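Local atomic coordinates of putative sugar binding protein (Salmonella enterica subsp. enterica serovar Typhimurium, PDB entry 3KNZ), a protein that probably binds carbohydrate derivatives such as phosphorylated sugars through its SIS fold, though its exact role is uncertain. Residues Arg48-Ile53 / Gly124-Ser129; Arg52-Gly57 / Phe86-Glu91. One frame throughout, in Å; residues are numbered along the deposited sequence.

Interaction 1 (Arg48-Ile53 / Gly124-Ser129); sequences RGVTRI and GHITAS
At the entry end of the SIS domain's parallel sheet, where the chain runs into strand 52-56, Val-50 and Arg-48 close on Ile-126, the first residue of strand 126-131. No hydrogen bond joins the two segments, and the contact is one isoleucine branch set against a valine methyl and the aliphatic part of an arginine. CD1 of Ile-126 lies 3.5 Å from CG2 of Val-50, a snug methyl-to-methyl approach. The two side chains cross at a slant and touch at one branch each. The CA atoms of Val-50 and Ile-126 are 7.9 Å apart. The torsions explain which branch is used. In Ile-126, CG1 stands anti to the carbonyl carbon (chi1 -63°), and chi2 of 77° then folds CD1 over toward the valine; in Val-50 it is likewise the methyl anti to the carbonyl carbon, CG2, that faces the isoleucine. Beyond CB the Arg-48 chain is extended (chi2 to chi4 near 180°), and CD of Arg-48 comes 4.2 Å from CG1 of Ile-126. Only its aliphatic part takes part closely, and CG1 lies off the edge of the guanidinium, near its plane, rather than over a face. Arg-48 is exposed, whereas Val-50 and Ile-126 are buried, so the arginine forms the outer margin of a small apolar patch. Both segments follow helices: Arg-48 comes straight after helix 36-47, and Gly-124 ends helix 111-122 in a Schellman motif. Between the two segments runs strand 99-105, whose Leu-100 touches both Val-50 and Ile-126, while Tyr-144 of strand 144-145 packs against Arg-48 and Ile-126 from the next position in the sheet.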
ATOM      1  N   ARG A  48     -21.148  11.663 -18.164  1.00 38.44           N
ATOM      2  CA  ARG A  48     -21.678  11.720 -16.797  1.00 38.08           C
ATOM      3  C   ARG A  48     -20.770  12.384 -15.751  1.00 36.38           C
ATOM      4  O   ARG A  48     -20.791  12.008 -14.579  1.00 36.47           O
ATOM      5  CB  ARG A  48     -22.038  10.313 -16.321  1.00 38.94           C
ATOM      6  CG  ARG A  48     -23.119   9.629 -17.134  1.00 43.37           C
ATOM      7  CD  ARG A  48     -23.423   8.269 -16.541  1.00 50.85           C
ATOM      8  NE  ARG A  48     -24.483   7.562 -17.250  1.00 56.07           N
ATOM      9  CZ  ARG A  48     -24.938   6.361 -16.907  1.00 61.11           C
ATOM     10  NH1 ARG A  48     -24.426   5.720 -15.859  1.00 58.82           N
ATOM     11  NH2 ARG A  48     -25.911   5.798 -17.613  1.00 63.97           N
ATOM     12  N   GLY A  49     -19.979  13.365 -16.173  1.00 34.43           N
ATOM     13  CA  GLY A  49     -19.130  14.131 -15.256  1.00 32.87           C
ATOM     14  C   GLY A  49     -18.282  13.382 -14.239  1.00 31.11           C
ATOM     15  O   GLY A  49     -18.302  13.708 -13.051  1.00 30.80           O
ATOM     16  N   VAL A  50     -17.537  12.383 -14.703  1.00 29.80           N
ATOM     17  CA  VAL A  50     -16.613  11.640 -13.846  1.00 28.42           C
ATOM     18  C   VAL A  50     -15.348  12.478 -13.665  1.00 28.09           C
ATOM     19  O   VAL A  50     -14.764  12.942 -14.643  1.00 29.24           O
ATOM     20  CB  VAL A  50     -16.247  10.275 -14.451  1.00 27.86           C
ATOM     21  CG1 VAL A  50     -14.992   9.711 -13.786  1.00 27.49           C
ATOM     22  CG2 VAL A  50     -17.423   9.316 -14.340  1.00 25.61           C
ATOM     23  N   THR A  51     -14.921  12.664 -12.421  1.00 27.17           N
ATOM     24  CA  THR A  51     -13.771  13.516 -12.129  1.00 25.92           C
ATOM     25  C   THR A  51     -12.480  12.758 -11.820  1.00 26.48           C
ATOM     26  O   THR A  51     -11.408  13.362 -11.761  1.00 26.50           O
ATOM     27  CB  THR A  51     -14.083  14.445 -10.945  1.00 26.04           C
ATOM     28  OG1 THR A  51     -14.110  13.684  -9.730  1.00 24.53           O
ATOM     29  CG2 THR A  51     -15.432  15.140 -11.155  1.00 21.57           C
ATOM     30  N   ARG A  52     -12.570  11.445 -11.622  1.00 26.89           N
ATOM     31  CA  ARG A  52     -11.377  10.642 -11.330  1.00 27.06           C
ATOM     32  C   ARG A  52     -11.635   9.146 -11.539  1.00 26.45           C
ATOM     33  O   ARG A  52     -12.787   8.694 -11.555  1.00 26.26           O
ATOM     34  CB  ARG A  52     -10.919  10.886  -9.884  1.00 27.58           C
ATOM     35  CG  ARG A  52     -11.862  10.304  -8.817  1.00 29.47           C
ATOM     36  CD  ARG A  52     -11.544  10.795  -7.394  1.00 34.04           C
ATOM     37  NE  ARG A  52     -10.117  10.758  -7.067  1.00 38.11           N
ATOM     38  CZ  ARG A  52      -9.294  11.807  -7.130  1.00 42.02           C
ATOM     39  NH1 ARG A  52      -9.737  13.004  -7.495  1.00 42.79           N
ATOM     40  NH2 ARG A  52      -8.015  11.662  -6.812  1.00 42.89           N
ATOM     41  N   ILE A  53     -10.568   8.378 -11.728  1.00 25.65           N
ATOM     42  CA  ILE A  53     -10.717   6.928 -11.832  1.00 25.63           C
ATOM     43  C   ILE A  53     -10.149   6.309 -10.560  1.00 24.77           C
ATOM     44  O   ILE A  53      -9.103   6.733 -10.070  1.00 24.54           O
ATOM     45  CB  ILE A  53     -10.011   6.293 -13.072  1.00 26.27           C
ATOM     46  CG1 ILE A  53     -10.605   6.797 -14.394  1.00 26.73           C
ATOM     47  CG2 ILE A  53     -10.127   4.760 -13.031  1.00 24.14           C
ATOM     48  CD1 ILE A  53     -10.089   8.134 -14.827  1.00 31.67           C
ATOM     49  N   GLY A 124     -23.662   7.058  -6.014  1.00 27.79           N
ATOM     50  CA  GLY A 124     -23.692   7.748  -7.300  1.00 26.80           C
ATOM     51  C   GLY A 124     -22.489   7.596  -8.219  1.00 26.12           C
ATOM     52  O   GLY A 124     -22.498   8.111  -9.333  1.00 26.18           O
ATOM     53  N   HIS A 125     -21.448   6.900  -7.777  1.00 25.36           N
ATOM     54  CA  HIS A 125     -20.277   6.710  -8.629  1.00 24.86           C
ATOM     55  C   HIS A 125     -20.587   5.668  -9.701  1.00 24.54           C
ATOM     56  O   HIS A 125     -21.374   4.752  -9.470  1.00 23.97           O
ATOM     57  CB  HIS A 125     -19.058   6.269  -7.813  1.00 24.52           C
ATOM     58  CG  HIS A 125     -18.656   7.237  -6.745  1.00 23.59           C
ATOM     59  ND1 HIS A 125     -17.953   8.391  -7.014  1.00 22.37           N
ATOM     60  CD2 HIS A 125     -18.846   7.216  -5.405  1.00 24.16           C
ATOM     61  CE1 HIS A 125     -17.741   9.048  -5.886  1.00 24.36           C
ATOM     62  NE2 HIS A 125     -18.274   8.356  -4.895  1.00 24.39           N
ATOM     63  N   ILE A 126     -19.985   5.821 -10.878  1.00 24.43           N
ATOM     64  CA  ILE A 126     -20.174   4.854 -11.951  1.00 24.51           C
ATOM     65  C   ILE A 126     -19.241   3.693 -11.646  1.00 23.95           C
ATOM     66  O   ILE A 126     -18.118   3.911 -11.203  1.00 23.15           O
ATOM     67  CB  ILE A 126     -19.830   5.419 -13.360  1.00 24.70           C
ATOM     68  CG1 ILE A 126     -20.752   6.579 -13.744  1.00 26.67           C
ATOM     69  CG2 ILE A 126     -19.930   4.321 -14.425  1.00 24.43           C
ATOM     70  CD1 ILE A 126     -20.408   7.886 -13.076  1.00 31.37           C
ATOM     71  N   THR A 127     -19.703   2.469 -11.873  1.00 23.13           N
ATOM     72  CA  THR A 127     -18.875   1.303 -11.623  1.00 23.29           C
ATOM     73  C   THR A 127     -18.583   0.521 -12.896  1.00 23.36           C
ATOM     74  O   THR A 127     -19.353   0.559 -13.853  1.00 24.52           O
ATOM     75  CB  THR A 127     -19.537   0.349 -10.625  1.00 23.04           C
ATOM     76  OG1 THR A 127     -20.828  -0.031 -11.123  1.00 23.29           O
ATOM     77  CG2 THR A 127     -19.671   1.010  -9.259  1.00 22.15           C
ATOM     78  N   ALA A 128     -17.457  -0.185 -12.890  1.00 23.39           N
ATOM     79  CA  ALA A 128     -17.048  -1.031 -14.005  1.00 23.87           C
ATOM     80  C   ALA A 128     -16.370  -2.264 -13.438  1.00 24.27           C
ATOM     81  O   ALA A 128     -15.830  -2.229 -12.339  1.00 25.06           O
ATOM     82  CB  ALA A 128     -16.100  -0.291 -14.923  1.00 23.26           C
ATOM     83  N   SER A 129     -16.393  -3.359 -14.182  1.00 24.51           N
ATOM     84  CA  SER A 129     -15.781  -4.581 -13.705  1.00 24.53           C
ATOM     85  C   SER A 129     -14.741  -5.074 -14.686  1.00 24.43           C
ATOM     86  O   SER A 129     -14.915  -4.954 -15.893  1.00 23.70           O
ATOM     87  CB  SER A 129     -16.841  -5.659 -13.497  1.00 24.40           C
ATOM     88  OG  SER A 129     -17.503  -5.965 -14.714  1.00 23.29           O
TER

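Interaction 2 (Arg52-Gly57 / Phe86-Glu91); sequences RIILTG and FMLDDE
Leu-88 pushes its isobutyl end onto Ile-54 and Thr-56, two residues on the same face of strand 52-56, and the apolar contacts are the whole of the link. CD1 of Leu-88 does most of the work: it sits 3.8 Å from CG2 of Ile-54 and 3.9 Å from CB of Thr-56, bridging the two side chains. CD2 of Leu-88 adds a second touch, 4.0 Å from the same CG2 of Ile-54. With chi1 of -60° in Ile-54, CG2 is the branch anti to the backbone N; the Ile-54 and Leu-88 side chains pass each other in opposite directions, with this CG2 as the touching methyl. Thr-56 and Leu-88 instead meet tip to tip, CG2 of Thr-56 lying 4.1 Å from CD1 of Leu-88.

The hydroxyl of Thr-56 and the carbonyl oxygen of Leu-88 have partners outside the two segments. OG1 of Thr-56, anti to its own backbone N (chi1 -165°), hydrogen-bonds to the carbonyl oxygen of Cys-83, which secures the buried hydroxyl although it lies beside the leucine methyl. The backbone of Leu-88 forms the centre of an inverse gamma turn, and its carbonyl oxygen accepts a hydrogen bond from NE of Arg-119. One residue on, Asp-89 is the N-cap of helix 90-95, its OD2 also bonding OG1 of Thr-92.

Leu-88 lies in the connection from strand 80-83 to helix 90-95 and packs it against strand 52-56, touching Cys-83 as well. Leu-55 points the other way, toward helix 59-76, while the Phe-86 ring meets Phe-235 of the second subunit.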
ATOM      1  N   ARG A  52     -12.570  11.445 -11.622  1.00 26.89           N
ATOM      2  CA  ARG A  52     -11.377  10.642 -11.330  1.00 27.06           C
ATOM      3  C   ARG A  52     -11.635   9.146 -11.539  1.00 26.45           C
ATOM      4  O   ARG A  52     -12.787   8.694 -11.555  1.00 26.26           O
ATOM      5  CB  ARG A  52     -10.919  10.886  -9.884  1.00 27.58           C
ATOM      6  CG  ARG A  52     -11.862  10.304  -8.817  1.00 29.47           C
ATOM      7  CD  ARG A  52     -11.544  10.795  -7.394  1.00 34.04           C
ATOM      8  NE  ARG A  52     -10.117  10.758  -7.067  1.00 38.11           N
ATOM      9  CZ  ARG A  52      -9.294  11.807  -7.130  1.00 42.02           C
ATOM     10  NH1 ARG A  52      -9.737  13.004  -7.495  1.00 42.79           N
ATOM     11  NH2 ARG A  52      -8.015  11.662  -6.812  1.00 42.89           N
ATOM     12  N   ILE A  53     -10.568   8.378 -11.728  1.00 25.65           N
ATOM     13  CA  ILE A  53     -10.717   6.928 -11.832  1.00 25.63           C
ATOM     14  C   ILE A  53     -10.149   6.309 -10.560  1.00 24.77           C
ATOM     15  O   ILE A  53      -9.103   6.733 -10.070  1.00 24.54           O
ATOM     16  CB  ILE A  53     -10.011   6.293 -13.072  1.00 26.27           C
ATOM     17  CG1 ILE A  53     -10.605   6.797 -14.394  1.00 26.73           C
ATOM     18  CG2 ILE A  53     -10.127   4.760 -13.031  1.00 24.14           C
ATOM     19  CD1 ILE A  53     -10.089   8.134 -14.827  1.00 31.67           C
ATOM     20  N   ILE A  54     -10.864   5.327 -10.019  1.00 24.23           N
ATOM     21  CA  ILE A  54     -10.433   4.607  -8.829  1.00 23.47           C
ATOM     22  C   ILE A  54     -10.353   3.129  -9.200  1.00 23.14           C
ATOM     23  O   ILE A  54     -11.373   2.509  -9.483  1.00 22.69           O
ATOM     24  CB  ILE A  54     -11.435   4.790  -7.674  1.00 23.56           C
ATOM     25  CG1 ILE A  54     -11.577   6.273  -7.310  1.00 24.26           C
ATOM     26  CG2 ILE A  54     -11.015   3.985  -6.458  1.00 20.70           C
ATOM     27  CD1 ILE A  54     -12.633   6.548  -6.230  1.00 20.13           C
ATOM     28  N   LEU A  55      -9.141   2.584  -9.249  1.00 23.33           N
ATOM     29  CA  LEU A  55      -8.934   1.161  -9.542  1.00 22.70           C
ATOM     30  C   LEU A  55      -8.784   0.428  -8.215  1.00 22.74           C
ATOM     31  O   LEU A  55      -7.908   0.767  -7.419  1.00 22.90           O
ATOM     32  CB  LEU A  55      -7.668   0.954 -10.366  1.00 22.13           C
ATOM     33  CG  LEU A  55      -7.509   1.826 -11.610  1.00 21.48           C
ATOM     34  CD1 LEU A  55      -6.229   1.421 -12.328  1.00 17.14           C
ATOM     35  CD2 LEU A  55      -8.711   1.703 -12.530  1.00 15.52           C
ATOM     36  N   THR A  56      -9.624  -0.571  -7.969  1.00 23.16           N
ATOM     37  CA  THR A  56      -9.561  -1.290  -6.702  1.00 24.15           C
ATOM     38  C   THR A  56      -9.537  -2.804  -6.882  1.00 24.54           C
ATOM     39  O   THR A  56     -10.170  -3.346  -7.784  1.00 24.90           O
ATOM     40  CB  THR A  56     -10.737  -0.913  -5.775  1.00 24.75           C
ATOM     41  OG1 THR A  56     -10.453  -1.367  -4.446  1.00 26.48           O
ATOM     42  CG2 THR A  56     -12.061  -1.516  -6.277  1.00 22.31           C
ATOM     43  N   GLY A  57      -8.803  -3.474  -5.999  1.00 24.96           N
ATOM     44  CA  GLY A  57      -8.650  -4.918  -6.052  1.00 25.17           C
ATOM     45  C   GLY A  57      -7.534  -5.395  -5.142  1.00 25.26           C
ATOM     46  O   GLY A  57      -6.954  -4.613  -4.369  1.00 24.88           O
ATOM     47  N   PHE A  86     -11.101  -2.337   0.991  1.00 22.44           N
ATOM     48  CA  PHE A  86     -11.490  -1.899   2.338  1.00 22.25           C
ATOM     49  C   PHE A  86     -11.209  -0.415   2.564  1.00 22.71           C
ATOM     50  O   PHE A  86     -11.830   0.212   3.423  1.00 22.55           O
ATOM     51  CB  PHE A  86     -10.848  -2.764   3.438  1.00 21.72           C
ATOM     52  CG  PHE A  86      -9.354  -2.608   3.555  1.00 22.91           C
ATOM     53  CD1 PHE A  86      -8.802  -1.639   4.379  1.00 21.04           C
ATOM     54  CD2 PHE A  86      -8.499  -3.444   2.850  1.00 22.42           C
ATOM     55  CE1 PHE A  86      -7.420  -1.495   4.484  1.00 23.37           C
ATOM     56  CE2 PHE A  86      -7.125  -3.314   2.952  1.00 22.21           C
ATOM     57  CZ  PHE A  86      -6.582  -2.339   3.766  1.00 23.41           C
HETATM   58  N   MSE A  87     -10.285   0.140   1.788  1.00 23.37           N
HETATM   59  CA  MSE A  87      -9.971   1.568   1.861  1.00 24.45           C
HETATM   60  C   MSE A  87     -11.128   2.407   1.304  1.00 23.93           C
HETATM   61  O   MSE A  87     -11.266   3.581   1.656  1.00 23.34           O
HETATM   62  CB  MSE A  87      -8.701   1.893   1.065  1.00 25.41           C
HETATM   63  CG  MSE A  87      -7.432   1.261   1.597  1.00 29.00           C
HETATM   64 SE   MSE A  87      -6.859   2.116   3.230  0.75 29.98          SE
HETATM   65  CE  MSE A  87      -6.225   3.812   2.528  1.00 31.48           C
ATOM     66  N   LEU A  88     -11.934   1.821   0.414  1.00 23.50           N
ATOM     67  CA  LEU A  88     -13.090   2.522  -0.153  1.00 22.95           C
ATOM     68  C   LEU A  88     -14.321   2.404   0.744  1.00 23.15           C
ATOM     69  O   LEU A  88     -15.299   1.746   0.399  1.00 23.33           O
ATOM     70  CB  LEU A  88     -13.423   2.001  -1.550  1.00 22.35           C
ATOM     71  CG  LEU A  88     -12.490   2.459  -2.653  1.00 21.38           C
ATOM     72  CD1 LEU A  88     -12.901   1.808  -3.968  1.00 18.83           C
ATOM     73  CD2 LEU A  88     -12.525   3.988  -2.744  1.00 18.28           C
ATOM     74  N   ASP A  89     -14.264   3.052   1.900  1.00 23.33           N
ATOM     75  CA  ASP A  89     -15.379   3.038   2.827  1.00 23.59           C
ATOM     76  C   ASP A  89     -16.401   4.095   2.418  1.00 23.23           C
ATOM     77  O   ASP A  89     -16.162   4.883   1.499  1.00 22.37           O
ATOM     78  CB  ASP A  89     -14.878   3.261   4.258  1.00 24.19           C
ATOM     79  CG  ASP A  89     -14.000   4.494   4.386  1.00 26.65           C
ATOM     80  OD1 ASP A  89     -13.011   4.434   5.140  1.00 31.98           O
ATOM     81  OD2 ASP A  89     -14.274   5.510   3.717  1.00 30.26           O
ATOM     82  N   ASP A  90     -17.543   4.104   3.094  1.00 23.60           N
ATOM     83  CA  ASP A  90     -18.606   5.046   2.760  1.00 24.21           C
ATOM     84  C   ASP A  90     -18.161   6.498   2.881  1.00 24.57           C
ATOM     85  O   ASP A  90     -18.483   7.325   2.016  1.00 25.11           O
ATOM     86  CB  ASP A  90     -19.847   4.805   3.632  1.00 23.82           C
ATOM     87  CG  ASP A  90     -20.568   3.514   3.285  1.00 24.12           C
ATOM     88  OD1 ASP A  90     -20.588   3.144   2.096  1.00 26.10           O
ATOM     89  OD2 ASP A  90     -21.133   2.876   4.196  1.00 27.63           O
ATOM     90  N   GLU A  91     -17.402   6.805   3.928  1.00 24.29           N
ATOM     91  CA  GLU A  91     -16.986   8.174   4.165  0.50 24.18           C
ATOM     92  C   GLU A  91     -16.001   8.642   3.084  1.00 23.83           C
ATOM     93  O   GLU A  91     -16.006   9.809   2.705  1.00 24.39           O
ATOM     94  CB  GLU A  91     -16.437   8.304   5.588  0.50 24.23           C
ATOM     95  CG  GLU A  91     -16.662   9.666   6.214  0.50 24.80           C
ATOM     96  CD  GLU A  91     -16.826   9.581   7.717  0.50 23.77           C
ATOM     97  OE1 GLU A  91     -16.814   8.455   8.253  0.50 23.61           O
ATOM     98  OE2 GLU A  91     -16.987  10.635   8.362  0.50 26.17           O
TER

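How the interactions relate
Interactions 1 and 2 share Arg-52 and Ile-53, and their centres are 11 Å apart, both within the SIS range. Along the chain the segments run 48-53, 52-57, 86-91 and 124-129. Both contacts draw on the stretch leading into and along strand 52-56: interaction 1 touches just before it, interaction 2 on it. Interaction 2 lies on the face of that strand toward helix 90-95; the other face is packed by helix 59-76, which meets Ile-53 and Leu-55. The chain then runs on through Gly-57 toward helix 59-76, in the region where SIS relatives commonly bind sugar phosphates.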